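PDB 3FY6: integron cassette protein from Vibrio cholerae, which is of unknown function but is encoded by a mobile gene cassette of an integron and assembles as a two-chain alpha-beta protein. Local coordinates for residues Thr77-Leu80 with Phe81-Ala84; Trp85-Arg89 with Lys90-Asp94; Val98-Glu101 with Leu102-Ala106. All blocks are in the same frame, centred on the assembly; numbering follows the deposited sequence.

Interaction 1 of 3, residues Thr77-Leu80 with Phe81-Ala84; sequences TQNL and FQHA
His-83 N donates to Asn-79 O over 2.9 Å, the shortest of four i to i+4 backbone bonds that carry residues 77-84 through two turns of alpha-helix. The bond from Ala-84 N to Leu-80 O is straighter, with an N-H...O angle of 173°. Beside this backbone frame, Thr-77 and Phe-81 lie side by side and point the same way. The methyl CG2 of Thr-77 comes within 3.7 Å of Phe-81 CE1, and Thr-77 O sits at the ring edge, 3.2 Å from Phe-81 CD1. Having CG2 opposite its own backbone N turns the methyl to the ring and sets OG1 beside that N, where it hydrogen-bonds with Pro-74 O, three residues earlier and before the helix begins. On another flank Asn-79 ND2 and Gln-82 NE2, two donors, come only to van der Waals distance, 3.9 Å, with amide planes 60° apart; their oxygens are bonded to Tyr-125 OH of the second subunit and to Trp-57 NE1 respectively. The His-83 ring stacks on that same Tyr-125. Within the chain, Phe-81 and Ala-84 pack on helix 95-114, while Gln-82 meets strand 53-57.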
ATOM      1  N   THR A  77      -5.296   0.125   3.589  1.00 19.68           N
ATOM      2  CA  THR A  77      -6.642   0.256   3.017  1.00 16.90           C
ATOM      3  C   THR A  77      -7.701  -0.634   3.697  1.00 20.17           C
ATOM      4  O   THR A  77      -8.796  -0.184   4.010  1.00 22.22           O
ATOM      5  CB  THR A  77      -6.620  -0.010   1.495  1.00 18.99           C
ATOM      6  OG1 THR A  77      -5.716   0.915   0.874  1.00 21.00           O
ATOM      7  CG2 THR A  77      -8.020   0.169   0.890  1.00 19.50           C
ATOM      8  N   GLN A  78      -7.373  -1.897   3.922  1.00 19.77           N
ATOM      9  CA  GLN A  78      -8.327  -2.829   4.490  1.00 20.52           C
ATOM     10  C   GLN A  78      -8.709  -2.387   5.893  1.00 18.03           C
ATOM     11  O   GLN A  78      -9.866  -2.483   6.297  1.00 14.96           O
ATOM     12  CB  GLN A  78      -7.731  -4.230   4.536  1.00 17.22           C
ATOM     13  CG  GLN A  78      -8.608  -5.259   5.209  1.00 22.98           C
ATOM     14  CD  GLN A  78      -8.135  -6.671   4.913  1.00 28.81           C
ATOM     15  OE1 GLN A  78      -7.638  -7.374   5.793  1.00 34.18           O
ATOM     16  NE2 GLN A  78      -8.260  -7.078   3.664  1.00 24.75           N
ATOM     17  N   ASN A  79      -7.714  -1.895   6.620  1.00 15.52           N
ATOM     18  CA  ASN A  79      -7.893  -1.425   7.976  1.00 15.54           C
ATOM     19  C   ASN A  79      -8.825  -0.207   7.987  1.00 13.34           C
ATOM     20  O   ASN A  79      -9.673  -0.074   8.871  1.00 17.54           O
ATOM     21  CB  ASN A  79      -6.529  -1.098   8.605  1.00 15.79           C
ATOM     22  CG  ASN A  79      -6.652  -0.544  10.009  1.00 27.99           C
ATOM     23  OD1 ASN A  79      -6.663   0.666  10.207  1.00 36.16           O
ATOM     24  ND2 ASN A  79      -6.769  -1.429  10.992  1.00 29.72           N
ATOM     25  N   LEU A  80      -8.690   0.662   6.992  1.00 13.45           N
ATOM     26  CA  LEU A  80      -9.635   1.781   6.841  1.00 15.05           C
ATOM     27  C   LEU A  80     -11.069   1.291   6.654  1.00 18.81           C
ATOM     28  O   LEU A  80     -11.989   1.803   7.290  1.00 18.11           O
ATOM     29  CB  LEU A  80      -9.258   2.685   5.671  1.00 15.77           C
ATOM     30  CG  LEU A  80      -7.891   3.368   5.720  1.00 17.89           C
ATOM     31  CD1 LEU A  80      -7.883   4.539   4.753  1.00 16.53           C
ATOM     32  CD2 LEU A  80      -7.545   3.827   7.130  1.00 11.64           C
ATOM     33  N   PHE A  81     -11.274   0.303   5.783  1.00 15.28           N
ATOM     34  CA  PHE A  81     -12.620  -0.253   5.627  1.00 19.08           C
ATOM     35  C   PHE A  81     -13.135  -0.751   6.971  1.00 20.16           C
ATOM     36  O   PHE A  81     -14.289  -0.518   7.331  1.00 19.05           O
ATOM     37  CB  PHE A  81     -12.638  -1.408   4.632  1.00 16.24           C
ATOM     38  CG  PHE A  81     -12.658  -0.980   3.190  1.00 20.11           C
ATOM     39  CD1 PHE A  81     -11.678  -0.143   2.678  1.00 24.05           C
ATOM     40  CD2 PHE A  81     -13.637  -1.456   2.334  1.00 22.95           C
ATOM     41  CE1 PHE A  81     -11.685   0.226   1.335  1.00 23.74           C
ATOM     42  CE2 PHE A  81     -13.655  -1.094   0.996  1.00 26.09           C
ATOM     43  CZ  PHE A  81     -12.677  -0.249   0.496  1.00 27.17           C
ATOM     44  N   GLN A  82     -12.278  -1.462   7.698  1.00 16.15           N
ATOM     45  CA  GLN A  82     -12.659  -1.993   9.000  1.00 13.77           C
ATOM     46  C   GLN A  82     -13.111  -0.863   9.920  1.00 18.00           C
ATOM     47  O   GLN A  82     -14.101  -0.991  10.635  1.00 17.80           O
ATOM     48  CB  GLN A  82     -11.498  -2.759   9.634  1.00 20.85           C
ATOM     49  CG  GLN A  82     -11.749  -3.181  11.074  1.00 21.88           C
ATOM     50  CD  GLN A  82     -10.568  -3.944  11.658  1.00 25.07           C
ATOM     51  OE1 GLN A  82     -10.329  -5.103  11.323  1.00 26.21           O
ATOM     52  NE2 GLN A  82      -9.833  -3.297  12.540  1.00 23.06           N
ATOM     53  N   HIS A  83     -12.382   0.244   9.891  1.00 12.71           N
ATOM     54  CA  HIS A  83     -12.674   1.351  10.788  1.00 20.50           C
ATOM     55  C   HIS A  83     -14.039   1.941  10.480  1.00 19.09           C
ATOM     56  O   HIS A  83     -14.853   2.113  11.372  1.00 16.43           O
ATOM     57  CB  HIS A  83     -11.600   2.437  10.717  1.00 15.80           C
ATOM     58  CG  HIS A  83     -11.879   3.618  11.600  1.00 13.92           C
ATOM     59  ND1 HIS A  83     -12.007   3.513  12.965  1.00 15.81           N
ATOM     60  CD2 HIS A  83     -12.066   4.929  11.304  1.00 14.99           C
ATOM     61  CE1 HIS A  83     -12.248   4.709  13.480  1.00 16.69           C
ATOM     62  NE2 HIS A  83     -12.289   5.586  12.493  1.00 13.66           N
ATOM     63  N   ALA A  84     -14.287   2.253   9.215  1.00 15.80           N
ATOM     64  CA  ALA A  84     -15.573   2.810   8.833  1.00 18.50           C
ATOM     65  C   ALA A  84     -16.713   1.887   9.268  1.00 19.06           C
ATOM     66  O   ALA A  84     -17.745   2.343   9.785  1.00 13.76           O
ATOM     67  CB  ALA A  84     -15.619   3.055   7.338  1.00 16.70           C
TER

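Interaction 2 of 3, residues Trp85-Arg89 with Lys90-Asp94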
ATOM      1  N   TRP A  85     -16.513   0.587   9.074  1.00 17.90           N
ATOM      2  CA  TRP A  85     -17.528  -0.398   9.418  1.00 17.95           C
ATOM      3  C   TRP A  85     -17.787  -0.407  10.920  1.00 26.32           C
ATOM      4  O   TRP A  85     -18.942  -0.354  11.353  1.00 21.72           O
ATOM      5  CB  TRP A  85     -17.137  -1.791   8.916  1.00 15.56           C
ATOM      6  CG  TRP A  85     -17.913  -2.910   9.545  1.00 18.39           C
ATOM      7  CD1 TRP A  85     -19.271  -3.052   9.578  1.00 26.09           C
ATOM      8  CD2 TRP A  85     -17.374  -4.053  10.215  1.00 20.24           C
ATOM      9  NE1 TRP A  85     -19.612  -4.211  10.233  1.00 21.05           N
ATOM     10  CE2 TRP A  85     -18.464  -4.840  10.640  1.00 20.55           C
ATOM     11  CE3 TRP A  85     -16.074  -4.489  10.496  1.00 22.37           C
ATOM     12  CZ2 TRP A  85     -18.297  -6.039  11.329  1.00 17.79           C
ATOM     13  CZ3 TRP A  85     -15.907  -5.679  11.176  1.00 21.60           C
ATOM     14  CH2 TRP A  85     -17.012  -6.438  11.594  1.00 24.02           C
ATOM     15  N   LEU A  86     -16.716  -0.459  11.711  1.00 20.70           N
ATOM     16  CA  LEU A  86     -16.859  -0.505  13.161  1.00 22.89           C
ATOM     17  C   LEU A  86     -17.537   0.761  13.689  1.00 22.67           C
ATOM     18  O   LEU A  86     -18.368   0.699  14.590  1.00 24.54           O
ATOM     19  CB  LEU A  86     -15.511  -0.722  13.846  1.00 23.71           C
ATOM     20  CG  LEU A  86     -14.871  -2.092  13.593  1.00 25.75           C
ATOM     21  CD1 LEU A  86     -13.568  -2.208  14.346  1.00 28.50           C
ATOM     22  CD2 LEU A  86     -15.819  -3.207  14.001  1.00 25.81           C
ATOM     23  N   GLU A  87     -17.193   1.907  13.117  1.00 18.21           N
ATOM     24  CA  GLU A  87     -17.840   3.148  13.531  1.00 26.17           C
ATOM     25  C   GLU A  87     -19.325   3.180  13.141  1.00 26.84           C
ATOM     26  O   GLU A  87     -20.169   3.613  13.917  1.00 27.89           O
ATOM     27  CB  GLU A  87     -17.086   4.343  12.970  1.00 22.22           C
ATOM     28  CG  GLU A  87     -15.719   4.508  13.613  1.00 31.49           C
ATOM     29  CD  GLU A  87     -15.821   4.750  15.115  1.00 39.45           C
ATOM     30  OE1 GLU A  87     -16.588   5.647  15.526  1.00 41.01           O
ATOM     31  OE2 GLU A  87     -15.140   4.040  15.885  1.00 43.90           O
ATOM     32  N   TRP A  88     -19.639   2.690  11.949  1.00 16.70           N
ATOM     33  CA  TRP A  88     -21.019   2.619  11.486  1.00 21.83           C
ATOM     34  C   TRP A  88     -21.802   1.647  12.349  1.00 25.77           C
ATOM     35  O   TRP A  88     -22.973   1.864  12.665  1.00 23.42           O
ATOM     36  CB  TRP A  88     -21.056   2.153  10.030  1.00 22.18           C
ATOM     37  CG  TRP A  88     -22.410   1.750   9.541  1.00 21.20           C
ATOM     38  CD1 TRP A  88     -23.344   2.559   8.957  1.00 25.38           C
ATOM     39  CD2 TRP A  88     -22.977   0.433   9.565  1.00 23.82           C
ATOM     40  NE1 TRP A  88     -24.463   1.827   8.625  1.00 24.74           N
ATOM     41  CE2 TRP A  88     -24.264   0.521   8.986  1.00 27.31           C
ATOM     42  CE3 TRP A  88     -22.526  -0.811  10.019  1.00 18.35           C
ATOM     43  CZ2 TRP A  88     -25.103  -0.587   8.853  1.00 26.57           C
ATOM     44  CZ3 TRP A  88     -23.356  -1.913   9.881  1.00 20.98           C
ATOM     45  CH2 TRP A  88     -24.629  -1.795   9.304  1.00 21.67           C
ATOM     46  N   ARG A  89     -21.131   0.569  12.725  1.00 22.52           N
ATOM     47  CA  ARG A  89     -21.742  -0.502  13.486  1.00 32.17           C
ATOM     48  C   ARG A  89     -22.354   0.006  14.790  1.00 35.96           C
ATOM     49  O   ARG A  89     -23.481  -0.355  15.142  1.00 28.57           O
ATOM     50  CB  ARG A  89     -20.690  -1.564  13.786  1.00 36.63           C
ATOM     51  CG  ARG A  89     -21.268  -2.816  14.359  1.00 43.25           C
ATOM     52  CD  ARG A  89     -20.198  -3.802  14.750  1.00 38.70           C
ATOM     53  NE  ARG A  89     -20.790  -4.839  15.582  1.00 41.56           N
ATOM     54  CZ  ARG A  89     -20.861  -4.766  16.903  1.00 49.12           C
ATOM     55  NH1 ARG A  89     -20.354  -3.714  17.529  1.00 45.45           N
ATOM     56  NH2 ARG A  89     -21.428  -5.746  17.595  1.00 53.85           N
ATOM     57  N   LYS A  90     -21.605   0.836  15.512  1.00 37.21           N
ATOM     58  CA  LYS A  90     -22.102   1.387  16.765  1.00 40.27           C
ATOM     59  C   LYS A  90     -22.836   2.712  16.578  1.00 36.88           C
ATOM     60  O   LYS A  90     -23.093   3.430  17.543  1.00 36.66           O
ATOM     61  CB  LYS A  90     -20.979   1.521  17.794  1.00 40.37           C
ATOM     62  CG  LYS A  90     -19.786   2.332  17.350  1.00 41.23           C
ATOM     63  CD  LYS A  90     -18.575   1.976  18.206  1.00 43.45           C
ATOM     64  CE  LYS A  90     -17.420   2.935  17.968  1.00 51.34           C
ATOM     65  NZ  LYS A  90     -16.174   2.498  18.667  1.00 53.16           N
ATOM     66  N   GLY A  91     -23.182   3.030  15.335  1.00 29.66           N
ATOM     67  CA  GLY A  91     -23.996   4.203  15.061  1.00 26.82           C
ATOM     68  C   GLY A  91     -23.268   5.534  15.151  1.00 30.61           C
ATOM     69  O   GLY A  91     -23.900   6.582  15.285  1.00 32.96           O
ATOM     70  N   ALA A  92     -21.940   5.504  15.077  1.00 28.72           N
ATOM     71  CA  ALA A  92     -21.163   6.739  15.009  1.00 26.60           C
ATOM     72  C   ALA A  92     -21.263   7.355  13.606  1.00 25.07           C
ATOM     73  O   ALA A  92     -21.003   8.541  13.417  1.00 27.03           O
ATOM     74  CB  ALA A  92     -19.714   6.483  15.389  1.00 33.17           C
ATOM     75  N   LEU A  93     -21.652   6.541  12.629  1.00 20.41           N
ATOM     76  CA  LEU A  93     -21.878   7.022  11.263  1.00 24.52           C
ATOM     77  C   LEU A  93     -23.215   6.504  10.775  1.00 18.65           C
ATOM     78  O   LEU A  93     -23.538   5.340  10.970  1.00 28.16           O
ATOM     79  CB  LEU A  93     -20.804   6.497  10.294  1.00 17.27           C
ATOM     80  CG  LEU A  93     -19.332   6.871  10.455  1.00 25.95           C
ATOM     81  CD1 LEU A  93     -18.485   6.041   9.498  1.00 16.72           C
ATOM     82  CD2 LEU A  93     -19.107   8.362  10.225  1.00 26.78           C
ATOM     83  N   ASP A  94     -23.988   7.346  10.112  1.00 20.98           N
ATOM     84  CA  ASP A  94     -25.214   6.845   9.501  1.00 29.99           C
ATOM     85  C   ASP A  94     -24.890   6.283   8.122  1.00 26.64           C
ATOM     86  O   ASP A  94     -23.728   6.253   7.715  1.00 29.46           O
ATOM     87  CB  ASP A  94     -26.301   7.923   9.437  1.00 33.75           C
ATOM     88  CG  ASP A  94     -25.872   9.150   8.645  1.00 43.17           C
ATOM     89  OD1 ASP A  94     -25.205   8.999   7.596  1.00 40.89           O
ATOM     90  OD2 ASP A  94     -26.216  10.273   9.072  1.00 51.93           O
TER
HETATM   91  O   HOH W   1     -25.191   3.127  11.702  1.00 41.19           O
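Lys-90 meets the last turn of the helix with both ends: its N makes a weak, 3.4 Å bond to Leu-86 O, and its NZ forms a salt bridge with Glu-87 OE2 at 3.3 Å. A chi1 of 56° folds CG back over the helix end, 3.5 Å from Leu-86 O, and the extended chain beyond it then runs alongside Glu-87, whose own bend at chi2 brings the carboxylate round to meet it. Gly-91 follows with positive phi, and its N bonds to Trp-88 O at 2.9 Å from well above the carbonyl plane. Ala-92 N reaches back further, to Glu-87 O at 2.8 Å. These two bonds, one nested inside the other, define a Schellman motif with Gly-91 as the C-prime residue, a classic way of ending an alpha-helix and reversing the chain. The methyl of Ala-92 also lies against Glu-87 OE1. Leu-93 packs its CB toward that of Trp-88, while one water donates to both Trp-88 O and Leu-93 O and rests over a face of the indole, toward its rim. Asp-94 brings its carbonyl O to the edge of the same ring, 3.9 Å from Trp-88 CD1; the indole NE1 bonds to Asn-95 OD1. As the N-cap of helix 95-114, Asp-94 accepts through OD1 from Glu-97 N.

Interaction 3 of 3, residues Val98-Glu101 with Leu102-Ala106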
ATOM      1  N   VAL A  98     -21.278   6.666   6.174  1.00 13.56           N
ATOM      2  CA  VAL A  98     -20.374   5.555   5.930  1.00 18.82           C
ATOM      3  C   VAL A  98     -20.098   5.450   4.429  1.00 22.21           C
ATOM      4  O   VAL A  98     -19.002   5.107   4.016  1.00 14.68           O
ATOM      5  CB  VAL A  98     -20.859   4.225   6.541  1.00 16.21           C
ATOM      6  CG1 VAL A  98     -22.069   3.675   5.797  1.00 12.89           C
ATOM      7  CG2 VAL A  98     -19.711   3.194   6.539  1.00 16.50           C
ATOM      8  N   THR A  99     -21.096   5.794   3.621  1.00 18.28           N
ATOM      9  CA  THR A  99     -20.939   5.809   2.178  1.00 22.54           C
ATOM     10  C   THR A  99     -19.871   6.787   1.721  1.00 22.12           C
ATOM     11  O   THR A  99     -18.969   6.407   0.972  1.00 22.20           O
ATOM     12  CB  THR A  99     -22.261   6.139   1.468  1.00 22.89           C
ATOM     13  OG1 THR A  99     -23.214   5.121   1.780  1.00 21.31           O
ATOM     14  CG2 THR A  99     -22.055   6.184  -0.042  1.00 19.18           C
ATOM     15  N   ARG A 100     -19.975   8.039   2.163  1.00 17.27           N
ATOM     16  CA  ARG A 100     -18.994   9.056   1.780  1.00 21.39           C
ATOM     17  C   ARG A 100     -17.591   8.748   2.297  1.00 15.89           C
ATOM     18  O   ARG A 100     -16.613   8.867   1.553  1.00 20.73           O
ATOM     19  CB  ARG A 100     -19.425  10.459   2.215  1.00 23.38           C
ATOM     20  CG  ARG A 100     -20.334  11.147   1.222  1.00 42.70           C
ATOM     21  CD  ARG A 100     -19.817  10.989  -0.219  1.00 50.32           C
ATOM     22  NE  ARG A 100     -18.582  11.730  -0.497  1.00 54.17           N
ATOM     23  CZ  ARG A 100     -18.026  11.814  -1.706  1.00 51.54           C
ATOM     24  NH1 ARG A 100     -18.592  11.199  -2.732  1.00 50.20           N
ATOM     25  NH2 ARG A 100     -16.908  12.507  -1.896  1.00 46.61           N
ATOM     26  N   GLU A 101     -17.484   8.347   3.561  1.00 14.40           N
ATOM     27  CA  GLU A 101     -16.172   8.035   4.113  1.00 13.02           C
ATOM     28  C   GLU A 101     -15.476   6.906   3.301  1.00 16.76           C
ATOM     29  O   GLU A 101     -14.278   6.980   3.020  1.00 12.58           O
ATOM     30  CB  GLU A 101     -16.268   7.701   5.604  1.00 13.00           C
ATOM     31  CG  GLU A 101     -16.797   8.877   6.478  1.00 12.46           C
ATOM     32  CD  GLU A 101     -15.982  10.168   6.328  1.00 18.58           C
ATOM     33  OE1 GLU A 101     -14.807  10.103   5.938  1.00 19.80           O
ATOM     34  OE2 GLU A 101     -16.517  11.259   6.603  1.00 30.35           O
ATOM     35  N   LEU A 102     -16.227   5.879   2.910  1.00 16.57           N
ATOM     36  CA  LEU A 102     -15.662   4.791   2.112  1.00 15.51           C
ATOM     37  C   LEU A 102     -15.345   5.258   0.697  1.00 22.18           C
ATOM     38  O   LEU A 102     -14.368   4.816   0.092  1.00 18.89           O
ATOM     39  CB  LEU A 102     -16.612   3.596   2.060  1.00 12.42           C
ATOM     40  CG  LEU A 102     -16.707   2.755   3.332  1.00 19.34           C
ATOM     41  CD1 LEU A 102     -17.708   1.635   3.134  1.00 19.66           C
ATOM     42  CD2 LEU A 102     -15.339   2.189   3.699  1.00 17.16           C
ATOM     43  N   GLU A 103     -16.175   6.151   0.166  1.00 15.06           N
ATOM     44  CA  GLU A 103     -15.890   6.728  -1.141  1.00 18.10           C
ATOM     45  C   GLU A 103     -14.597   7.536  -1.140  1.00 22.91           C
ATOM     46  O   GLU A 103     -13.912   7.604  -2.161  1.00 16.15           O
ATOM     47  CB  GLU A 103     -17.067   7.568  -1.641  1.00 19.60           C
ATOM     48  CG  GLU A 103     -18.264   6.690  -2.064  1.00 35.32           C
ATOM     49  CD  GLU A 103     -19.480   7.480  -2.543  1.00 39.51           C
ATOM     50  OE1 GLU A 103     -19.642   8.653  -2.139  1.00 37.06           O
ATOM     51  OE2 GLU A 103     -20.285   6.920  -3.321  1.00 41.27           O
ATOM     52  N   LEU A 104     -14.257   8.149  -0.004  1.00 16.74           N
ATOM     53  CA  LEU A 104     -13.000   8.881   0.063  1.00 16.06           C
ATOM     54  C   LEU A 104     -11.821   7.891   0.049  1.00 16.01           C
ATOM     55  O   LEU A 104     -10.728   8.212  -0.437  1.00 16.31           O
ATOM     56  CB  LEU A 104     -12.934   9.813   1.286  1.00 13.64           C
ATOM     57  CG  LEU A 104     -13.949  10.958   1.415  1.00 15.43           C
ATOM     58  CD1 LEU A 104     -13.635  11.807   2.654  1.00 16.17           C
ATOM     59  CD2 LEU A 104     -13.956  11.840   0.169  1.00 20.01           C
ATOM     60  N   VAL A 105     -12.032   6.691   0.580  1.00 11.04           N
ATOM     61  CA  VAL A 105     -10.969   5.696   0.518  1.00 15.23           C
ATOM     62  C   VAL A 105     -10.784   5.212  -0.926  1.00 21.13           C
ATOM     63  O   VAL A 105      -9.657   5.066  -1.405  1.00 16.69           O
ATOM     64  CB  VAL A 105     -11.233   4.503   1.432  1.00 15.44           C
ATOM     65  CG1 VAL A 105     -10.116   3.483   1.274  1.00 15.15           C
ATOM     66  CG2 VAL A 105     -11.323   4.964   2.882  1.00 14.03           C
ATOM     67  N   ALA A 106     -11.895   4.980  -1.626  1.00 16.90           N
ATOM     68  CA  ALA A 106     -11.819   4.571  -3.027  1.00 15.40           C
ATOM     69  C   ALA A 106     -11.125   5.648  -3.840  1.00 17.15           C
ATOM     70  O   ALA A 106     -10.284   5.352  -4.689  1.00 14.88           O
ATOM     71  CB  ALA A 106     -13.221   4.282  -3.599  1.00 14.99           C
TER
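Arg-100 and Glu-103 supply the charged part of this contact, a salt bridge between residues three apart in which Arg-100 NH1 lies 2.8 Å from Glu-103 OE1. Taken as a hydrogen bond it is weak, with an N-H...O angle of 128°. The guanidinium and carboxylate planes are 82° apart, which goes with a single N-to-O pairing and not a two-pronged one. Bends at chi2 and chi3 curl the arginine toward the next turn, and Glu-103 CB lies 4.0 Å above one guanidinium face, toward its rim. Among the backbone bonds, those to Val-98 O, Thr-99 O and Arg-100 O are regular. Within the helix Glu-101 O receives weak bonds from Val-105 N and from Leu-104 N, which gives its better bond to Arg-100 O; Trp-122 NE1 of the second subunit is a further donor to Glu-101 O. The apolar contact joins Val-98 CG2 and Leu-102 CD1 at 4.2 Å. Leu-104 instead packs beside charged chains: its CD2 lies 3.7 Å from Arg-100 NH2, and Glu-101, with OE1 bonded to Ser-119 of the second subunit, runs alongside it. The chemistry therefore divides the helix by side: Val-98 and Leu-102 serve the interior, Glu-101 the subunit interface, and Arg-100 with Glu-103 forms a charged pair toward the surface.

After the antiparallel sheet and the short helix 62-67, the chain enters helix 77-89, whose first two turns hold interaction 1. Interaction 2 follows directly, ending that helix and closing the short loop that turns the chain into helix 95-114, where interaction 3 lies. The three run in series, neither nested nor crossed, yet they meet in space because the loop folds the second helix back on the first. Phe-81 CE1 touches Val-105 CG1 at 3.6 Å, and Ala-84 CB approaches Leu-102 CD2; nearer the loop, Trp-88 CD1 packs on Val-98 CG1. Interaction 2 thus supplies the turn of a helical hairpin, lying against the sheet, whose arms carry interactions 1 and 3; all three also touch the second subunit.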